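PDB 2CZD: orotidine 5'-phosphate decarboxylase from Pyrococcus horikoshii, which probably catalyses the decarboxylation of orotidine 5'-monophosphate to UMP, the last step of de novo UMP biosynthesis, and works as a homodimer. Local coordinates for residues L60-I63 and P64-R68; A95-L99 and G100-M104; L69-R72 and K73-A77; V30-P33 and L34-G37. One frame throughout, in Å; residues are numbered along the deposited sequence.

Contact 1: residues L60-I63 and P64-R68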
loop_
_atom_site.group_PDB
_atom_site.type_symbol
_atom_site.label_atom_id
_atom_site.label_comp_id
_atom_site.label_asym_id
_atom_site.label_seq_id
_atom_site.Cartn_x
_atom_site.Cartn_y
_atom_site.Cartn_z
ATOM N N LEU B 60 -2.853 3.225 -1.716
ATOM C CA LEU B 60 -3.560 2.436 -0.704
ATOM C C LEU B 60 -4.381 1.334 -1.359
ATOM O O LEU B 60 -5.087 1.561 -2.357
ATOM C CB LEU B 60 -4.455 3.313 0.173
ATOM C CG LEU B 60 -3.713 4.319 1.076
ATOM C CD1 LEU B 60 -4.763 5.052 1.938
ATOM C CD2 LEU B 60 -2.641 3.624 1.933
ATOM N N ALA B 61 -4.281 0.146 -0.768
ATOM C CA ALA B 61 -4.934 -1.047 -1.306
ATOM C C ALA B 61 -5.367 -1.976 -0.168
ATOM O O ALA B 61 -5.299 -3.206 -0.270
ATOM C CB ALA B 61 -3.945 -1.767 -2.228
ATOM N N ASP B 62 -5.791 -1.391 0.936
ATOM C CA ASP B 62 -6.217 -2.216 2.055
ATOM C C ASP B 62 -7.745 -2.257 2.184
ATOM O O ASP B 62 -8.490 -1.716 1.332
ATOM C CB ASP B 62 -5.591 -1.675 3.352
ATOM C CG ASP B 62 -5.133 -2.790 4.280
ATOM O OD1 ASP B 62 -5.967 -3.637 4.647
ATOM O OD2 ASP B 62 -3.943 -2.823 4.647
ATOM N N ILE B 63 -8.220 -2.927 3.238
ATOM C CA ILE B 63 -9.653 -2.985 3.492
ATOM C C ILE B 63 -10.124 -1.569 3.850
ATOM O O ILE B 63 -9.336 -0.719 4.300
ATOM C CB ILE B 63 -9.994 -3.980 4.624
ATOM C CG1 ILE B 63 -9.471 -3.484 5.967
ATOM C CG2 ILE B 63 -9.373 -5.322 4.302
ATOM C CD1 ILE B 63 -9.844 -4.427 7.133
ATOM N N PRO B 64 -11.416 -1.289 3.672
ATOM C CA PRO B 64 -11.919 0.056 3.971
ATOM C C PRO B 64 -11.513 0.678 5.295
ATOM O O PRO B 64 -11.017 1.805 5.320
ATOM C CB PRO B 64 -13.433 -0.093 3.822
ATOM C CG PRO B 64 -13.548 -1.135 2.742
ATOM C CD PRO B 64 -12.481 -2.149 3.122
ATOM N N ASN B 65 -11.692 -0.041 6.397
ATOM C CA ASN B 65 -11.341 0.563 7.671
ATOM C C ASN B 65 -9.861 0.889 7.824
ATOM O O ASN B 65 -9.512 1.898 8.432
ATOM C CB ASN B 65 -11.765 -0.308 8.850
ATOM C CG ASN B 65 -11.660 0.451 10.168
ATOM O OD1 ASN B 65 -12.372 1.441 10.383
ATOM N ND2 ASN B 65 -10.757 0.013 11.045
ATOM N N THR B 66 -8.985 0.031 7.305
ATOM C CA THR B 66 -7.553 0.287 7.408
ATOM C C THR B 66 -7.166 1.450 6.486
ATOM O O THR B 66 -6.349 2.286 6.862
ATOM C CB THR B 66 -6.772 -0.984 7.107
ATOM O OG1 THR B 66 -7.154 -1.972 8.078
ATOM C CG2 THR B 66 -5.247 -0.742 7.203
ATOM N N ASN B 67 -7.768 1.510 5.294
ATOM C CA ASN B 67 -7.510 2.633 4.396
ATOM C C ASN B 67 -7.917 3.916 5.117
ATOM O O ASN B 67 -7.213 4.926 5.064
ATOM C CB ASN B 67 -8.352 2.510 3.121
ATOM C CG ASN B 67 -7.611 1.813 2.000
ATOM O OD1 ASN B 67 -6.582 1.175 2.225
ATOM N ND2 ASN B 67 -8.137 1.928 0.780
ATOM N N ARG B 68 -9.058 3.863 5.800
ATOM C CA ARG B 68 -9.547 5.033 6.545
ATOM C C ARG B 68 -8.565 5.464 7.640
ATOM O O ARG B 68 -8.258 6.647 7.774
ATOM C CB ARG B 68 -10.901 4.710 7.172
ATOM C CG ARG B 68 -11.437 5.778 8.123
ATOM C CD ARG B 68 -12.750 5.294 8.729
ATOM N NE ARG B 68 -13.782 5.195 7.697
ATOM C CZ ARG B 68 -14.344 4.054 7.302
ATOM N NH1 ARG B 68 -13.987 2.900 7.860
ATOM N NH2 ARG B 68 -15.250 4.065 6.334
HETATM O O HOH W 1 -7.712 0.712 -1.869
HETATM O O HOH W 2 -6.664 -4.533 6.911
#
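Asn67 reaches back from the first turn of its helix to the loop that leads into it, where its OD1 accepts the backbone N of Asp62 at 3.0 Å. The bond is bent, and the donor lies tilted from the plane of the amide. A first torsion of -93°, well away from a staggered value, swings the amide over to the loop and also brings OD1 within 3.6 Å of Leu60 CB. An asparagine suits the place because its two ends do opposite work: ND2 gives one hydrogen to a water that in turn donates to Leu60 O, and another to Ser92 O. The loop follows the third strand of the TIM barrel, and its residues 60-63 and the start of the helix belong to the substrate-binding region. Ile63 is the N-cap, and its carbonyl O takes Asn67 N at 2.9 Å in a nearly straight bond; Pro64, which follows, has no N-H to leave without a partner in the first turn. Ile63 CG1 stands between the backbone N and the carbonyl carbon (chi1 68°), a crowded position that lays it 3.5 Å from Thr66 OG1. Asp62 folds its carboxylate back, and OD1 uses its anti lone pair to accept Ile63 N at 2.8 Å. Across the turn Thr66 CG2 packs 3.5 Å from Asp62 OD2, while a second water joins Asp62 OD1 to Thr66 OG1. OD1 also forms a salt bridge with Lys59 of the second subunit, consistent with the shared active sites of this family.

Contact 2: residues A95-L99 and G100-M104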
loop_
_atom_site.group_PDB
_atom_site.type_symbol
_atom_site.label_atom_id
_atom_site.label_comp_id
_atom_site.label_asym_id
_atom_site.label_seq_id
_atom_site.Cartn_x
_atom_site.Cartn_y
_atom_site.Cartn_z
ATOM N N ALA B 95 -13.520 5.123 1.433
ATOM C CA ALA B 95 -13.086 5.279 2.828
ATOM C C ALA B 95 -12.003 6.353 2.948
ATOM O O ALA B 95 -11.867 7.001 4.000
ATOM C CB ALA B 95 -12.588 3.962 3.393
ATOM N N VAL B 96 -11.235 6.539 1.875
ATOM C CA VAL B 96 -10.202 7.562 1.852
ATOM C C VAL B 96 -10.813 8.899 1.426
ATOM O O VAL B 96 -10.531 9.918 2.045
ATOM C CB VAL B 96 -9.071 7.193 0.854
ATOM C CG1 VAL B 96 -7.966 8.240 0.893
ATOM C CG2 VAL B 96 -8.500 5.813 1.210
ATOM N N LYS B 97 -11.636 8.901 0.378
ATOM C CA LYS B 97 -12.244 10.147 -0.122
ATOM C C LYS B 97 -13.085 10.855 0.963
ATOM O O LYS B 97 -13.223 12.072 0.976
ATOM C CB LYS B 97 -13.123 9.847 -1.339
ATOM C CG LYS B 97 -13.530 11.087 -2.110
ATOM C CD LYS B 97 -14.312 10.687 -3.326
ATOM C CE LYS B 97 -14.484 11.849 -4.308
ATOM N NZ LYS B 97 -15.135 13.034 -3.688
ATOM N N GLU B 98 -13.638 10.077 1.871
ATOM C CA GLU B 98 -14.418 10.642 2.959
ATOM C C GLU B 98 -13.587 11.629 3.772
ATOM O O GLU B 98 -14.127 12.614 4.277
ATOM C CB GLU B 98 -14.892 9.513 3.869
ATOM C CG GLU B 98 -15.629 9.922 5.123
ATOM C CD GLU B 98 -16.039 8.696 5.934
ATOM O OE1 GLU B 98 -16.900 7.938 5.447
ATOM O OE2 GLU B 98 -15.497 8.476 7.043
ATOM N N LEU B 99 -12.278 11.379 3.878
ATOM C CA LEU B 99 -11.385 12.228 4.671
ATOM C C LEU B 99 -10.565 13.288 3.940
ATOM O O LEU B 99 -10.008 14.191 4.582
ATOM C CB LEU B 99 -10.432 11.341 5.479
ATOM C CG LEU B 99 -11.172 10.336 6.357
ATOM C CD1 LEU B 99 -10.162 9.481 7.102
ATOM C CD2 LEU B 99 -12.082 11.085 7.331
ATOM N N GLY B 100 -10.480 13.189 2.617
ATOM C CA GLY B 100 -9.700 14.155 1.861
ATOM C C GLY B 100 -9.709 13.832 0.378
ATOM O O GLY B 100 -10.270 12.813 -0.044
ATOM N N GLU B 101 -9.072 14.679 -0.422
ATOM C CA GLU B 101 -9.052 14.463 -1.866
ATOM C C GLU B 101 -8.156 13.310 -2.267
ATOM O O GLU B 101 -7.119 13.041 -1.652
ATOM C CB GLU B 101 -8.658 15.757 -2.584
ATOM C CG GLU B 101 -9.694 16.862 -2.346
ATOM C CD GLU B 101 -9.427 18.113 -3.140
ATOM O OE1 GLU B 101 -9.711 18.103 -4.351
ATOM O OE2 GLU B 101 -8.923 19.104 -2.554
ATOM N N ILE B 102 -8.575 12.626 -3.324
ATOM C CA ILE B 102 -7.871 11.457 -3.783
ATOM C C ILE B 102 -7.503 11.493 -5.243
ATOM O O ILE B 102 -8.083 12.236 -6.039
ATOM C CB ILE B 102 -8.720 10.174 -3.559
ATOM C CG1 ILE B 102 -10.059 10.275 -4.305
ATOM C CG2 ILE B 102 -8.953 9.960 -2.052
ATOM C CD1 ILE B 102 -10.797 8.919 -4.472
ATOM N N ILE B 103 -6.519 10.674 -5.587
ATOM C CA ILE B 103 -6.056 10.507 -6.966
ATOM C C ILE B 103 -6.095 8.990 -7.135
ATOM O O ILE B 103 -5.531 8.269 -6.317
ATOM C CB ILE B 103 -4.614 11.026 -7.146
ATOM C CG1 ILE B 103 -4.622 12.556 -7.067
ATOM C CG2 ILE B 103 -4.026 10.523 -8.503
ATOM C CD1 ILE B 103 -3.245 13.173 -6.852
ATOM N N MET B 104 -6.747 8.499 -8.188
ATOM C CA MET B 104 -6.895 7.055 -8.389
ATOM C C MET B 104 -5.961 6.435 -9.404
ATOM O O MET B 104 -5.657 7.027 -10.417
ATOM C CB MET B 104 -8.350 6.738 -8.786
ATOM C CG MET B 104 -9.344 7.050 -7.677
ATOM S SD MET B 104 -11.084 6.917 -8.213
ATOM C CE MET B 104 -11.209 5.141 -8.618
#
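Val96 and Ile102 meet through their methyl groups, Val96 CG1 lying 3.6 Å from Ile102 CG2 as the two branched side chains slant past each other. Ile102 CG1 is set between its backbone N and carbonyl carbon (chi1 59°), which turns the far end of the chain to a different neighbour: CD1 rests 4.0 Å from Lys97 CB. The lysine crosses the isoleucine at about a right angle, with its methylenes doing the touching while its amine leads away, so that a long chain serves as apolar cover near its base. The backbone that carries these side chains turns out of the helix here. Leu99 N bonds to Val96 O at 2.9 Å, three residues back, and Gly100 N makes weak bonds with both Val96 O and Lys97 O. Gly100 is fully extended, with phi 178°, a conformation that a glycine takes readily because it carries no beta carbon. Its O lies 3.3 Å from Lys97 CA in a CH...O contact with an angle of 149° at the hydrogen. Here helix 90-97 hands over to strand 101-105, the last step of a beta-alpha-beta unit of the TIM barrel. Farther out, Val96 is wedged against Val82 and Val84 of the neighbouring strand and against Ala71 of helix 64-76, which suits a compact, branched residue. Ile102 leans on Pro133, and Lys97 packs on Ile131 of helix 121-131. The strand itself is fixed in the barrel by backbone bonds from Ile103 to Val82 and Val84, and by one between Met104 and Gly135.

Contact 3: residues L69-R72 and K73-A77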
loop_
_atom_site.group_PDB
_atom_site.type_symbol
_atom_site.label_atom_id
_atom_site.label_comp_id
_atom_site.label_asym_id
_atom_site.label_seq_id
_atom_site.Cartn_x
_atom_site.Cartn_y
_atom_site.Cartn_z
ATOM N N LEU B 69 -8.083 4.508 8.425
ATOM C CA LEU B 69 -7.126 4.827 9.480
ATOM C C LEU B 69 -5.843 5.442 8.920
ATOM O O LEU B 69 -5.298 6.400 9.481
ATOM C CB LEU B 69 -6.789 3.567 10.272
ATOM C CG LEU B 69 -7.904 2.986 11.122
ATOM C CD1 LEU B 69 -7.469 1.648 11.641
ATOM C CD2 LEU B 69 -8.222 3.937 12.285
ATOM N N ILE B 70 -5.347 4.884 7.820
ATOM C CA ILE B 70 -4.138 5.422 7.225
ATOM C C ILE B 70 -4.397 6.849 6.713
ATOM O O ILE B 70 -3.585 7.757 6.927
ATOM C CB ILE B 70 -3.660 4.538 6.060
ATOM C CG1 ILE B 70 -3.245 3.160 6.597
ATOM C CG2 ILE B 70 -2.515 5.218 5.322
ATOM C CD1 ILE B 70 -2.996 2.152 5.472
ATOM N N ALA B 71 -5.526 7.038 6.034
ATOM C CA ALA B 71 -5.890 8.351 5.484
ATOM C C ALA B 71 -6.036 9.399 6.596
ATOM O O ALA B 71 -5.573 10.536 6.467
ATOM C CB ALA B 71 -7.202 8.236 4.706
ATOM N N ARG B 72 -6.688 9.005 7.682
ATOM C CA ARG B 72 -6.881 9.912 8.802
ATOM C C ARG B 72 -5.541 10.428 9.308
ATOM O O ARG B 72 -5.393 11.625 9.531
ATOM C CB ARG B 72 -7.636 9.194 9.926
ATOM C CG ARG B 72 -7.974 10.054 11.130
ATOM C CD ARG B 72 -9.066 9.361 11.944
ATOM N NE ARG B 72 -8.904 9.560 13.379
ATOM C CZ ARG B 72 -9.133 10.704 14.013
ATOM N NH1 ARG B 72 -9.548 11.775 13.339
ATOM N NH2 ARG B 72 -8.949 10.780 15.328
ATOM N N LYS B 73 -4.571 9.531 9.488
ATOM C CA LYS B 73 -3.242 9.922 9.965
ATOM C C LYS B 73 -2.472 10.795 8.957
ATOM O O LYS B 73 -1.858 11.802 9.322
ATOM C CB LYS B 73 -2.420 8.662 10.251
ATOM C CG LYS B 73 -1.066 8.898 10.877
ATOM C CD LYS B 73 -1.224 9.259 12.355
ATOM C CE LYS B 73 0.135 9.325 13.054
ATOM N NZ LYS B 73 -0.067 9.726 14.486
ATOM N N VAL B 74 -2.505 10.403 7.685
ATOM C CA VAL B 74 -1.772 11.116 6.643
ATOM C C VAL B 74 -2.397 12.468 6.272
ATOM O O VAL B 74 -1.672 13.458 6.145
ATOM C CB VAL B 74 -1.617 10.176 5.417
ATOM C CG1 VAL B 74 -0.945 10.880 4.268
ATOM C CG2 VAL B 74 -0.770 8.978 5.827
ATOM N N PHE B 75 -3.716 12.539 6.104
ATOM C CA PHE B 75 -4.344 13.844 5.833
ATOM C C PHE B 75 -4.134 14.674 7.097
ATOM O O PHE B 75 -3.913 15.889 7.035
ATOM C CB PHE B 75 -5.846 13.705 5.578
ATOM C CG PHE B 75 -6.190 13.196 4.193
ATOM C CD1 PHE B 75 -5.727 13.854 3.048
ATOM C CD2 PHE B 75 -7.033 12.107 4.035
ATOM C CE1 PHE B 75 -6.115 13.421 1.763
ATOM C CE2 PHE B 75 -7.417 11.671 2.769
ATOM C CZ PHE B 75 -6.960 12.328 1.630
ATOM N N GLY B 76 -4.191 13.997 8.242
ATOM C CA GLY B 76 -3.989 14.650 9.528
ATOM C C GLY B 76 -2.635 15.329 9.672
ATOM O O GLY B 76 -2.509 16.386 10.305
ATOM N N ALA B 77 -1.619 14.730 9.064
ATOM C CA ALA B 77 -0.260 15.261 9.109
ATOM C C ALA B 77 -0.046 16.391 8.111
ATOM O O ALA B 77 0.988 17.055 8.142
ATOM C CB ALA B 77 0.747 14.130 8.857
#
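Chi1 of Phe75, -78°, sets its ring beside its own backbone N and carries it back along the helix to Ala71, one turn earlier. This is helix 64-76, which links the third and fourth strands of the TIM barrel. Phe75 CD2 comes within 3.9 Å of Ala71 CB, and the small methyl suits the spot because the large ring and Val96 of helix 90-97 both pack on it. The ring also passes Ala71 O obliquely, with CD2 3.2 Å away, while that same oxygen accepts Phe75 N at 2.8 Å. On the face turned to the barrel, Ile70 and Val74 lie side by side and point the same way. Val74 CG1 is anti to its backbone N (chi1 176°), which places CG2 on the side of the preceding turn, 4.2 Å from Ile70 CG2. Branched aliphatic residues fill this face well: Ile70 packs on Leu58 and Leu60, and Val74 on Ala56 and Leu58, all in strand 53-60. Leu69, Ile70 and Lys73 also touch the second subunit, on its Tyr9, Trp32 and Leu36 in turn. In the backbone, Lys73 N bonds to Leu69 O and Val74 N to Ile70 O. Farther on the geometry is less regular: Gly76 N reaches Arg72 O at 3.0 Å, but the donor stands 40° above the plane of that carbonyl.

Contact 4: residues V30-P33 and L34-G37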
loop_
_atom_site.group_PDB
_atom_site.type_symbol
_atom_site.label_atom_id
_atom_site.label_comp_id
_atom_site.label_asym_id
_atom_site.label_seq_id
_atom_site.Cartn_x
_atom_site.Cartn_y
_atom_site.Cartn_z
ATOM N N VAL B 30 5.103 12.716 -1.921
ATOM C CA VAL B 30 5.943 11.930 -1.027
ATOM C C VAL B 30 5.500 10.470 -1.083
ATOM O O VAL B 30 4.348 10.176 -1.401
ATOM C CB VAL B 30 5.882 12.452 0.433
ATOM C CG1 VAL B 30 6.346 13.917 0.479
ATOM C CG2 VAL B 30 4.469 12.313 0.988
ATOM N N ASN B 31 6.413 9.554 -0.790
ATOM C CA ASN B 31 6.065 8.131 -0.839
ATOM C C ASN B 31 6.288 7.410 0.492
ATOM O O ASN B 31 6.676 8.030 1.477
ATOM C CB ASN B 31 6.849 7.444 -1.960
ATOM C CG ASN B 31 8.350 7.569 -1.790
ATOM O OD1 ASN B 31 8.842 7.907 -0.721
ATOM N ND2 ASN B 31 9.087 7.265 -2.848
ATOM N N TRP B 32 5.999 6.111 0.543
ATOM C CA TRP B 32 6.205 5.381 1.793
ATOM C C TRP B 32 7.676 5.395 2.266
ATOM O O TRP B 32 7.940 5.567 3.454
ATOM C CB TRP B 32 5.697 3.926 1.671
ATOM C CG TRP B 32 4.184 3.740 1.801
ATOM C CD1 TRP B 32 3.371 3.091 0.913
ATOM C CD2 TRP B 32 3.356 4.076 2.925
ATOM N NE1 TRP B 32 2.094 2.996 1.415
ATOM C CE2 TRP B 32 2.052 3.586 2.648
ATOM C CE3 TRP B 32 3.585 4.732 4.138
ATOM C CZ2 TRP B 32 0.989 3.731 3.538
ATOM C CZ3 TRP B 32 2.512 4.879 5.039
ATOM C CH2 TRP B 32 1.230 4.373 4.724
ATOM N N PRO B 33 8.645 5.224 1.350
ATOM C CA PRO B 33 10.042 5.241 1.811
ATOM C C PRO B 33 10.405 6.496 2.611
ATOM O O PRO B 33 11.082 6.405 3.634
ATOM C CB PRO B 33 10.841 5.126 0.512
ATOM C CG PRO B 33 9.959 4.184 -0.324
ATOM C CD PRO B 33 8.527 4.653 -0.007
ATOM N N LEU B 34 9.960 7.665 2.149
ATOM C CA LEU B 34 10.256 8.898 2.870
ATOM C C LEU B 34 9.548 8.904 4.222
ATOM O O LEU B 34 10.151 9.245 5.234
ATOM C CB LEU B 34 9.845 10.132 2.049
ATOM C CG LEU B 34 10.099 11.483 2.728
ATOM C CD1 LEU B 34 11.614 11.660 2.975
ATOM C CD2 LEU B 34 9.568 12.609 1.845
ATOM N N ILE B 35 8.276 8.506 4.253
ATOM C CA ILE B 35 7.521 8.468 5.506
ATOM C C ILE B 35 8.164 7.478 6.502
ATOM O O ILE B 35 8.232 7.732 7.714
ATOM C CB ILE B 35 6.052 8.079 5.218
ATOM C CG1 ILE B 35 5.372 9.217 4.459
ATOM C CG2 ILE B 35 5.307 7.756 6.525
ATOM C CD1 ILE B 35 3.997 8.860 3.926
ATOM N N LEU B 36 8.612 6.345 5.984
ATOM C CA LEU B 36 9.254 5.342 6.833
ATOM C C LEU B 36 10.578 5.844 7.412
ATOM O O LEU B 36 10.909 5.592 8.573
ATOM C CB LEU B 36 9.521 4.073 6.026
ATOM C CG LEU B 36 8.330 3.133 5.878
ATOM C CD1 LEU B 36 8.602 2.130 4.791
ATOM C CD2 LEU B 36 8.098 2.394 7.199
ATOM N N GLY B 37 11.336 6.554 6.593
ATOM C CA GLY B 37 12.631 7.030 7.036
ATOM C C GLY B 37 12.604 8.255 7.925
ATOM O O GLY B 37 13.419 8.362 8.847
#
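Leu34 lays its CD2 methyl against Val30, 3.7 Å from Val30 CG1, the two side chains slanting across one another where the strand gives way to the helix. Leu34 CG stands anti to the backbone N (chi1 179°), and this sends the branched end back to Val30. Next along the chain, Asn31 caps the helix: its OD1 accepts Leu34 N at 3.1 Å in a fairly straight bond, giving a first-turn amide a side-chain acceptor. To get there the side chain takes a first torsion of 59°, which folds CG over its own backbone, and ND2 is then held by the hydroxyl of Tyr9. An asparagine fits the N-cap because one short amide can both accept from the helix and donate outward. Its backbone takes part as well, since Asn31 O receives Ile35 N at 3.2 Å, in the carbonyl plane. One residue on, Leu36 N meets Trp32 O at 2.7 Å, and Ile35 CD1 approaches the indole at Trp32 CE3, 4.2 Å away. The junction lies at the C-terminal end of the barrel's second strand, with Asn31 beside the substrate-binding Asp7. Outward, Trp32 stacks on Trp32 of the second subunit and touches Leu60 of the next strand, Ile35 packs on Leu58 of that strand and on Ile43 of helix 41-50, and Val30 rests on Leu46 of the same helix.

In the fold
From the N terminus, contact 4 comes first, at the turn from strand 27-31 into helix 32-38. Contact 1 follows at the exit of strand 53-60, contact 3 continues along the same helix 64-76, and contact 2 closes the turn from helix 90-97 into strand 101-105. All are local and lie in series, so none nests in or crosses another. Helix 64-76 and the end of strand 53-60 tie them together: Asn67 and Phe75 lean on the turn of contact 2, at Val96 and Gly100, while Leu60 and Ile70 meet Trp32 of contact 4. Contacts 2 and 4 do not touch, with nearest atoms about 10 Å apart. Contacts 1, 3 and 4 also face the second subunit.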